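Local coordinates for protein muconate cycloisomerase (PDB 3MY9) that belongs to the enolase superfamily, joining a sheet-and-helix N-terminal domain to a barrel-like C-terminal domain, and binds magnesium ions, at residues Glu336-Glu340 and Ser361-Leu367; Arg12-Val16 and Phe68-Asp72; Lys36-Leu40 and Trp51-Ala55. All blocks are in the same frame, centred on the assembly; numbering follows the deposited sequence.

Contact 3 is the buried one of the three; contacts 1 and 2 are partly buried. Contacts 2 and 3 share one antiparallel sheet. Strand 8-21 of contact 2 pairs with strand 35-44 of contact 3 through Phe14 with Leu39 and Val16 with Arg37. Contact 2 lays a helix on that sheet by apolar packing alone. Contact 3 ties a hairpin together by backbone bonds and a salt bridge. Contact 1 belongs to the C-terminal part of the chain and combines backbone and serine hydroxyl bonds at a helix start with apolar packing. It meets contact 3 through Asp337 with Arg37, and through Ile362 and Leu367 against Trp51.

Contact 1. Residues Glu336-Glu340 and Ser361-Leu367; sequences EDVLE and SISEASL
The loop at Val338-Glu340 runs beside the turn that leads into helix 364-370, and Glu340 N donates to Ser361 O at 3.0 Å in a nearly straight bond (174°). The same Ser361 O also receives a weaker CA-H contact from Leu339.

The next link is made by a side chain. Ser366 OG donates to Val338 O at 2.6 Å, coming in tilted by 23° from the carbonyl plane. With chi1 at 81°, OG sits between its own backbone N and carbonyl carbon, which turns it back to the helix start. There it also accepts a weak bond from Ser363 N at 3.0 Å. Ser363 OG in turn accepts from Ser366 N at 3.1 Å. Ser366 OG thus has two partners: a short bond given to the loop and a weak one accepted at the cap.

Apolar side chains fill in around these bonds. The two valine branches part company. Val338 CG1 lies alongside Leu367 and presses on its CD1 at 3.4 Å, a tight fit. Val338 CG2 goes to Ile362 CD1 at 4.1 Å. Leu339 starts off away from the turn, but CD2 reaches Ile362 CG1 at 3.9 Å, the two chains crossing at a slant. Beyond this patch, Ile362 and Leu367 both touch Trp51 of strand 49-54. Asp337 OD2 forms a salt bridge with Arg37 and accepts a weak bond from Val338 N.

Ser363, the N-cap residue, and Ser366 form a capping box, and Leu367 N continues the helix with a bond to Ser363 O. The arrangement is a capped helix start near the C-terminus, fastened to a preceding loop and packed against the N-terminal sheet.

Contact 2. Residues Arg12-Val16 and Phe68-Asp72; sequences RIFLV and FSALD
Ile13 of strand 8-21 reaches across to Phe68, Leu71 and Asp72 of helix 64-79. Its CB is already within 4.1 Å of Phe68 CE1. The chain then splits. CG2 is anti to the backbone N and goes to the ring, meeting Phe68 CE1 at 3.4 Å and CD1 nearly as closely. It approaches the phenyl group obliquely. CG1, on the other branch, is anti to the carbonyl carbon (chi1 -56°). It heads for the next turn of the helix and passes Leu71 CB at 4.1 Å. The tip, CD1, lies against the helix backbone itself: it is 3.5 Å from Leu71 CB and 3.3 Å from Asp72 N. The Asp72 CB is also touched, at 3.7 Å.

Strand and helix run almost antiparallel here, at 169°, with their axes 9.3 Å apart. This is the layered build of the enolase-superfamily N-terminal domain, an antiparallel sheet covered on one side by helices. Leu71 passes from this layer to helix 102-120, where it touches Ala104 and Val108. Phe14 points away from helix 64-79 and packs on Arg368 of helix 364-370.

Two residues along from Ile13, Leu15 meets the same phenyl ring. Its CB is 4.1 Å from Phe68 CD1, so the neighbouring ring carbons CD1 and CE1 meet both strand residues. No hydrogen bond crosses between 12-16 and 68-72. The carboxylate of Asp72 instead forms a salt bridge with Arg76, one turn further along the helix.

Contact 3. Residues Lys36-Leu40 and Trp51-Ala55; sequences KRVLL and WGEAA
Leu40 and Gly52 bond to each other twice, which fixes the pairing of strands 35-44 and 49-54. Leu40 N donates to Gly52 O at 2.9 Å, and Gly52 N donates to Leu40 O at 3.0 Å. The second bond lies in the carbonyl plane; the first donor is tilted from it by 31°. Further along, Ala54 N donates a hydrogen bond to Val38 O at 3.0 Å. Each of these three oxygens also takes a longer CA-H contact: Gly52 O from Leu39, Leu40 O from Trp51 and Val38 O from Glu53.

Together these make an antiparallel beta hairpin in the sheet of the N-terminal domain. Leu39 and Glu53 are its non-hydrogen-bonded pair. On the other edge of strand 35-44, Arg37 and Leu39 form backbone bonds with Val16 and Phe14 of strand 8-21. Trp51 N is taken up by the carboxylate of Asp114.

The polar side chains have partners as well. Arg37 grips Glu53 side-on with two nitrogens: NE to OE2 at 2.8 Å (168°) and NH2 to OE1 at 3.2 Å. Both oxygens are met on the syn side, and the guanidinium and carboxylate planes are turned 24° from each other. A bend at chi3 of Arg37 brings its guanidinium round to this carboxylate. Arg37 NH1 turns to Asp337 and Ser18. Glu53 OE2 accepts from Trp302 NE1 too, and OE1 takes a weak bond from Ala307 N. This buried carboxylate therefore has partners on both oxygens.

Leu39 runs alongside Glu53, with Leu39 CD2 3.7 Å from Glu53 CD. Leu39 CB meets the edge of the Trp51 ring, 4.1 Å from CZ3. The opposite face carries Val38 and Ala54, whose CB atoms are 4.0 Å apart; both touch Ala67 of helix 64-79.

Contact 1. Residues Glu336-Glu340 and Ser361-Leu367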
loop_
_atom_site.group_PDB
_atom_site.type_symbol
_atom_site.label_atom_id
_atom_site.label_comp_id
_atom_site.label_asym_id
_atom_site.label_seq_id
_atom_site.Cartn_x
_atom_site.Cartn_y
_atom_site.Cartn_z
ATOM N N GLU A 336 -31.535 -40.351 20.545
ATOM C CA GLU A 336 -30.772 -41.510 21.033
ATOM C C GLU A 336 -29.426 -41.586 20.310
ATOM O O GLU A 336 -29.338 -41.325 19.107
ATOM C CB GLU A 336 -31.558 -42.817 20.855
ATOM N N ASP A 337 -28.386 -41.939 21.059
ATOM C CA ASP A 337 -27.021 -41.969 20.540
ATOM C C ASP A 337 -26.396 -43.326 20.867
ATOM O O ASP A 337 -26.959 -44.101 21.637
ATOM C CB ASP A 337 -26.210 -40.820 21.159
ATOM C CG ASP A 337 -25.028 -40.382 20.295
ATOM O OD1 ASP A 337 -24.276 -39.487 20.735
ATOM O OD2 ASP A 337 -24.839 -40.921 19.183
ATOM N N VAL A 338 -25.240 -43.607 20.269
ATOM C CA VAL A 338 -24.559 -44.904 20.442
ATOM C C VAL A 338 -23.590 -44.939 21.638
ATOM O O VAL A 338 -22.987 -45.972 21.903
ATOM C CB VAL A 338 -23.791 -45.312 19.155
ATOM C CG1 VAL A 338 -24.768 -45.659 18.042
ATOM C CG2 VAL A 338 -22.827 -44.188 18.712
ATOM N N LEU A 339 -23.431 -43.815 22.346
ATOM C CA LEU A 339 -22.601 -43.776 23.547
ATOM C C LEU A 339 -23.315 -44.462 24.715
ATOM O O LEU A 339 -24.528 -44.318 24.883
ATOM C CB LEU A 339 -22.255 -42.337 23.942
ATOM C CG LEU A 339 -21.465 -41.433 22.972
ATOM C CD1 LEU A 339 -20.962 -40.192 23.688
ATOM C CD2 LEU A 339 -20.304 -42.160 22.356
ATOM N N GLU A 340 -22.555 -45.220 25.505
ATOM C CA GLU A 340 -23.046 -45.782 26.761
ATOM C C GLU A 340 -23.504 -44.641 27.677
ATOM O O GLU A 340 -24.549 -44.754 28.332
ATOM C CB GLU A 340 -21.953 -46.641 27.425
ATOM C CG GLU A 340 -22.368 -47.397 28.680
ATOM C CD GLU A 340 -23.022 -48.759 28.413
ATOM O OE1 GLU A 340 -22.432 -49.599 27.696
ATOM O OE2 GLU A 340 -24.125 -48.994 28.950
ATOM N N SER A 361 -17.545 -44.451 25.650
ATOM C CA SER A 361 -17.552 -45.880 25.357
ATOM C C SER A 361 -18.690 -46.261 24.421
ATOM O O SER A 361 -19.774 -45.686 24.487
ATOM C CB SER A 361 -17.637 -46.689 26.650
ATOM O OG SER A 361 -18.423 -46.002 27.607
ATOM N N ILE A 362 -18.420 -47.240 23.557
ATOM C CA ILE A 362 -19.391 -47.750 22.596
ATOM C C ILE A 362 -19.318 -49.264 22.510
ATOM O O ILE A 362 -18.304 -49.808 22.075
ATOM C CB ILE A 362 -19.125 -47.222 21.186
ATOM C CG1 ILE A 362 -19.288 -45.701 21.146
ATOM C CG2 ILE A 362 -20.059 -47.926 20.188
ATOM C CD1 ILE A 362 -18.989 -45.099 19.813
ATOM N N SER A 363 -20.398 -49.934 22.916
ATOM C CA SER A 363 -20.507 -51.400 22.830
ATOM C C SER A 363 -21.282 -51.821 21.577
ATOM O O SER A 363 -21.899 -50.980 20.905
ATOM C CB SER A 363 -21.198 -51.960 24.082
ATOM O OG SER A 363 -22.517 -51.445 24.239
ATOM N N GLU A 364 -21.252 -53.118 21.260
ATOM C CA GLU A 364 -22.044 -53.645 20.145
ATOM C C GLU A 364 -23.528 -53.342 20.359
ATOM O O GLU A 364 -24.213 -52.893 19.440
ATOM C CB GLU A 364 -21.837 -55.158 19.960
ATOM C CG GLU A 364 -20.518 -55.536 19.273
ATOM C CD GLU A 364 -20.429 -55.049 17.827
ATOM O OE1 GLU A 364 -21.132 -55.611 16.955
ATOM O OE2 GLU A 364 -19.646 -54.109 17.569
ATOM N N ALA A 365 -24.009 -53.571 21.578
ATOM C CA ALA A 365 -25.411 -53.337 21.912
ATOM C C ALA A 365 -25.782 -51.868 21.789
ATOM O O ALA A 365 -26.788 -51.536 21.160
ATOM C CB ALA A 365 -25.715 -53.838 23.316
ATOM N N SER A 366 -24.967 -50.988 22.375
ATOM C CA SER A 366 -25.250 -49.551 22.335
ATOM C C SER A 366 -25.347 -49.070 20.889
ATOM O O SER A 366 -26.227 -48.276 20.559
ATOM C CB SER A 366 -24.193 -48.739 23.104
ATOM O OG SER A 366 -23.027 -48.523 22.328
ATOM N N LEU A 367 -24.455 -49.577 20.036
ATOM C CA LEU A 367 -24.431 -49.213 18.619
ATOM C C LEU A 367 -25.610 -49.787 17.831
ATOM O O LEU A 367 -26.357 -49.038 17.198
ATOM C CB LEU A 367 -23.119 -49.665 17.971
ATOM C CG LEU A 367 -22.995 -49.445 16.459
ATOM C CD1 LEU A 367 -23.484 -48.060 16.040
ATOM C CD2 LEU A 367 -21.562 -49.661 16.008
#

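Contact 2. Residues Arg12-Val16 and Phe68-Asp72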
loop_
_atom_site.group_PDB
_atom_site.type_symbol
_atom_site.label_atom_id
_atom_site.label_comp_id
_atom_site.label_asym_id
_atom_site.label_seq_id
_atom_site.Cartn_x
_atom_site.Cartn_y
_atom_site.Cartn_z
ATOM N N ARG A 12 -13.769 -51.041 10.753
ATOM C CA ARG A 12 -15.149 -51.216 10.338
ATOM C C ARG A 12 -15.736 -49.827 10.132
ATOM O O ARG A 12 -15.601 -48.956 10.996
ATOM C CB ARG A 12 -15.965 -51.930 11.412
ATOM C CG ARG A 12 -15.404 -53.251 11.904
ATOM C CD ARG A 12 -16.526 -54.108 12.460
ATOM N NE ARG A 12 -16.075 -55.095 13.440
ATOM C CZ ARG A 12 -16.305 -55.047 14.758
ATOM N NH1 ARG A 12 -16.992 -54.049 15.319
ATOM N NH2 ARG A 12 -15.844 -56.034 15.533
ATOM N N ILE A 13 -16.361 -49.612 8.982
ATOM C CA ILE A 13 -17.046 -48.360 8.696
ATOM C C ILE A 13 -18.542 -48.647 8.764
ATOM O O ILE A 13 -19.021 -49.612 8.149
ATOM C CB ILE A 13 -16.678 -47.824 7.304
ATOM C CG1 ILE A 13 -15.157 -47.671 7.175
ATOM C CG2 ILE A 13 -17.368 -46.484 7.043
ATOM C CD1 ILE A 13 -14.665 -47.617 5.744
ATOM N N PHE A 14 -19.269 -47.830 9.528
ATOM C CA PHE A 14 -20.709 -48.007 9.710
ATOM C C PHE A 14 -21.458 -46.792 9.205
ATOM O O PHE A 14 -21.147 -45.660 9.599
ATOM C CB PHE A 14 -21.050 -48.190 11.185
ATOM C CG PHE A 14 -20.464 -49.419 11.802
ATOM C CD1 PHE A 14 -21.193 -50.600 11.852
ATOM C CD2 PHE A 14 -19.193 -49.401 12.353
ATOM C CE1 PHE A 14 -20.668 -51.732 12.437
ATOM C CE2 PHE A 14 -18.657 -50.543 12.935
ATOM C CZ PHE A 14 -19.400 -51.705 12.980
ATOM N N LEU A 15 -22.431 -47.018 8.330
ATOM C CA LEU A 15 -23.408 -45.988 8.001
ATOM C C LEU A 15 -24.589 -46.270 8.921
ATOM O O LEU A 15 -25.175 -47.357 8.853
ATOM C CB LEU A 15 -23.822 -46.056 6.524
ATOM C CG LEU A 15 -24.501 -44.805 5.941
ATOM C CD1 LEU A 15 -24.822 -44.969 4.449
ATOM C CD2 LEU A 15 -25.761 -44.473 6.713
ATOM N N VAL A 16 -24.917 -45.313 9.791
ATOM C CA VAL A 16 -26.024 -45.476 10.739
ATOM C C VAL A 16 -27.065 -44.390 10.552
ATOM O O VAL A 16 -26.753 -43.284 10.109
ATOM C CB VAL A 16 -25.556 -45.424 12.213
ATOM C CG1 VAL A 16 -24.571 -46.526 12.494
ATOM C CG2 VAL A 16 -24.949 -44.070 12.543
ATOM N N PHE A 68 -18.485 -41.831 3.438
ATOM C CA PHE A 68 -18.506 -43.295 3.551
ATOM C C PHE A 68 -17.620 -44.004 2.523
ATOM O O PHE A 68 -16.944 -44.993 2.846
ATOM C CB PHE A 68 -19.936 -43.843 3.439
ATOM C CG PHE A 68 -20.023 -45.332 3.657
ATOM C CD1 PHE A 68 -20.060 -45.854 4.941
ATOM C CD2 PHE A 68 -20.033 -46.209 2.578
ATOM C CE1 PHE A 68 -20.123 -47.221 5.152
ATOM C CE2 PHE A 68 -20.093 -47.589 2.778
ATOM C CZ PHE A 68 -20.139 -48.097 4.067
ATOM N N SER A 69 -17.648 -43.524 1.285
ATOM C CA SER A 69 -16.838 -44.128 0.233
ATOM C C SER A 69 -15.375 -43.731 0.426
ATOM O O SER A 69 -14.476 -44.551 0.223
ATOM C CB SER A 69 -17.345 -43.745 -1.168
ATOM O OG SER A 69 -17.470 -42.341 -1.326
ATOM N N ALA A 70 -15.149 -42.485 0.842
ATOM C CA ALA A 70 -13.799 -41.990 1.076
ATOM C C ALA A 70 -13.027 -42.945 1.976
ATOM O O ALA A 70 -11.945 -43.399 1.614
ATOM C CB ALA A 70 -13.840 -40.606 1.678
ATOM N N LEU A 71 -13.598 -43.274 3.128
ATOM C CA LEU A 71 -12.951 -44.182 4.079
ATOM C C LEU A 71 -12.776 -45.587 3.515
ATOM O O LEU A 71 -11.701 -46.182 3.635
ATOM C CB LEU A 71 -13.743 -44.254 5.390
ATOM C CG LEU A 71 -13.697 -43.027 6.314
ATOM C CD1 LEU A 71 -14.887 -43.029 7.278
ATOM C CD2 LEU A 71 -12.377 -42.956 7.082
ATOM N N ASP A 72 -13.838 -46.103 2.898
ATOM C CA ASP A 72 -13.907 -47.512 2.484
ATOM C C ASP A 72 -12.933 -47.857 1.352
ATOM O O ASP A 72 -12.341 -48.941 1.363
ATOM C CB ASP A 72 -15.351 -47.879 2.087
ATOM C CG ASP A 72 -15.543 -49.374 1.821
ATOM O OD1 ASP A 72 -15.018 -50.218 2.584
ATOM O OD2 ASP A 72 -16.246 -49.707 0.842
#

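Contact 3. Residues Lys36-Leu40 and Trp51-Ala55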
loop_
_atom_site.group_PDB
_atom_site.type_symbol
_atom_site.label_atom_id
_atom_site.label_comp_id
_atom_site.label_asym_id
_atom_site.label_seq_id
_atom_site.Cartn_x
_atom_site.Cartn_y
_atom_site.Cartn_z
ATOM N N LYS A 36 -28.322 -39.410 8.980
ATOM C CA LYS A 36 -27.381 -40.500 8.770
ATOM C C LYS A 36 -25.981 -40.047 9.193
ATOM O O LYS A 36 -25.613 -38.885 9.010
ATOM C CB LYS A 36 -27.409 -40.964 7.311
ATOM N N ARG A 37 -25.220 -40.973 9.775
ATOM C CA ARG A 37 -23.910 -40.673 10.342
ATOM C C ARG A 37 -22.901 -41.749 9.953
ATOM O O ARG A 37 -23.225 -42.932 9.912
ATOM C CB ARG A 37 -24.011 -40.595 11.870
ATOM C CG ARG A 37 -25.041 -39.577 12.408
ATOM C CD ARG A 37 -25.474 -39.924 13.819
ATOM N NE ARG A 37 -24.341 -39.949 14.735
ATOM C CZ ARG A 37 -24.350 -40.479 15.956
ATOM N NH1 ARG A 37 -25.447 -41.047 16.447
ATOM N NH2 ARG A 37 -23.242 -40.434 16.697
ATOM N N VAL A 38 -21.674 -41.328 9.668
ATOM C CA VAL A 38 -20.588 -42.251 9.334
ATOM C C VAL A 38 -19.719 -42.421 10.575
ATOM O O VAL A 38 -19.105 -41.452 11.054
ATOM C CB VAL A 38 -19.693 -41.709 8.185
ATOM C CG1 VAL A 38 -18.945 -42.852 7.510
ATOM C CG2 VAL A 38 -20.515 -40.912 7.168
ATOM N N LEU A 39 -19.679 -43.639 11.099
ATOM C CA LEU A 39 -18.847 -43.968 12.241
ATOM C C LEU A 39 -17.775 -44.957 11.801
ATOM O O LEU A 39 -18.035 -45.864 11.009
ATOM C CB LEU A 39 -19.687 -44.566 13.363
ATOM C CG LEU A 39 -21.062 -43.955 13.569
ATOM C CD1 LEU A 39 -21.865 -44.840 14.506
ATOM C CD2 LEU A 39 -20.955 -42.518 14.081
ATOM N N LEU A 40 -16.571 -44.763 12.320
ATOM C CA LEU A 40 -15.412 -45.575 11.987
ATOM C C LEU A 40 -14.894 -46.178 13.273
ATOM O O LEU A 40 -14.688 -45.469 14.254
ATOM C CB LEU A 40 -14.325 -44.688 11.362
ATOM C CG LEU A 40 -12.920 -45.272 11.157
ATOM C CD1 LEU A 40 -12.866 -46.145 9.913
ATOM C CD2 LEU A 40 -11.887 -44.132 11.069
ATOM N N TRP A 51 -12.743 -44.866 18.246
ATOM C CA TRP A 51 -13.846 -44.456 17.390
ATOM C C TRP A 51 -13.644 -43.059 16.820
ATOM O O TRP A 51 -13.060 -42.183 17.457
ATOM C CB TRP A 51 -15.172 -44.532 18.158
ATOM C CG TRP A 51 -15.630 -45.969 18.406
ATOM C CD1 TRP A 51 -15.253 -46.786 19.424
ATOM C CD2 TRP A 51 -16.555 -46.722 17.612
ATOM N NE1 TRP A 51 -15.886 -48.005 19.317
ATOM C CE2 TRP A 51 -16.693 -47.984 18.214
ATOM C CE3 TRP A 51 -17.295 -46.440 16.455
ATOM C CZ2 TRP A 51 -17.515 -48.975 17.685
ATOM C CZ3 TRP A 51 -18.123 -47.411 15.942
ATOM C CH2 TRP A 51 -18.221 -48.671 16.551
ATOM N N GLY A 52 -14.122 -42.882 15.595
ATOM C CA GLY A 52 -14.209 -41.586 14.955
ATOM C C GLY A 52 -15.545 -41.445 14.264
ATOM O O GLY A 52 -16.230 -42.433 13.997
ATOM N N GLU A 53 -15.914 -40.209 13.979
ATOM C CA GLU A 53 -17.181 -39.905 13.330
ATOM C C GLU A 53 -16.933 -38.807 12.316
ATOM O O GLU A 53 -16.258 -37.834 12.625
ATOM C CB GLU A 53 -18.217 -39.452 14.365
ATOM C CG GLU A 53 -19.459 -38.795 13.787
ATOM C CD GLU A 53 -20.666 -38.912 14.704
ATOM O OE1 GLU A 53 -20.477 -38.995 15.939
ATOM O OE2 GLU A 53 -21.806 -38.923 14.184
ATOM N N ALA A 54 -17.464 -38.993 11.114
ATOM C CA ALA A 54 -17.433 -37.984 10.070
ATOM C C ALA A 54 -18.768 -37.251 10.061
ATOM O O ALA A 54 -19.796 -37.817 9.691
ATOM C CB ALA A 54 -17.161 -38.632 8.705
ATOM N N ALA A 55 -18.746 -35.997 10.498
ATOM C CA ALA A 55 -19.933 -35.159 10.505
ATOM C C ALA A 55 -19.800 -34.139 9.384
ATOM O O ALA A 55 -18.892 -33.314 9.418
ATOM C CB ALA A 55 -20.066 -34.451 11.835
#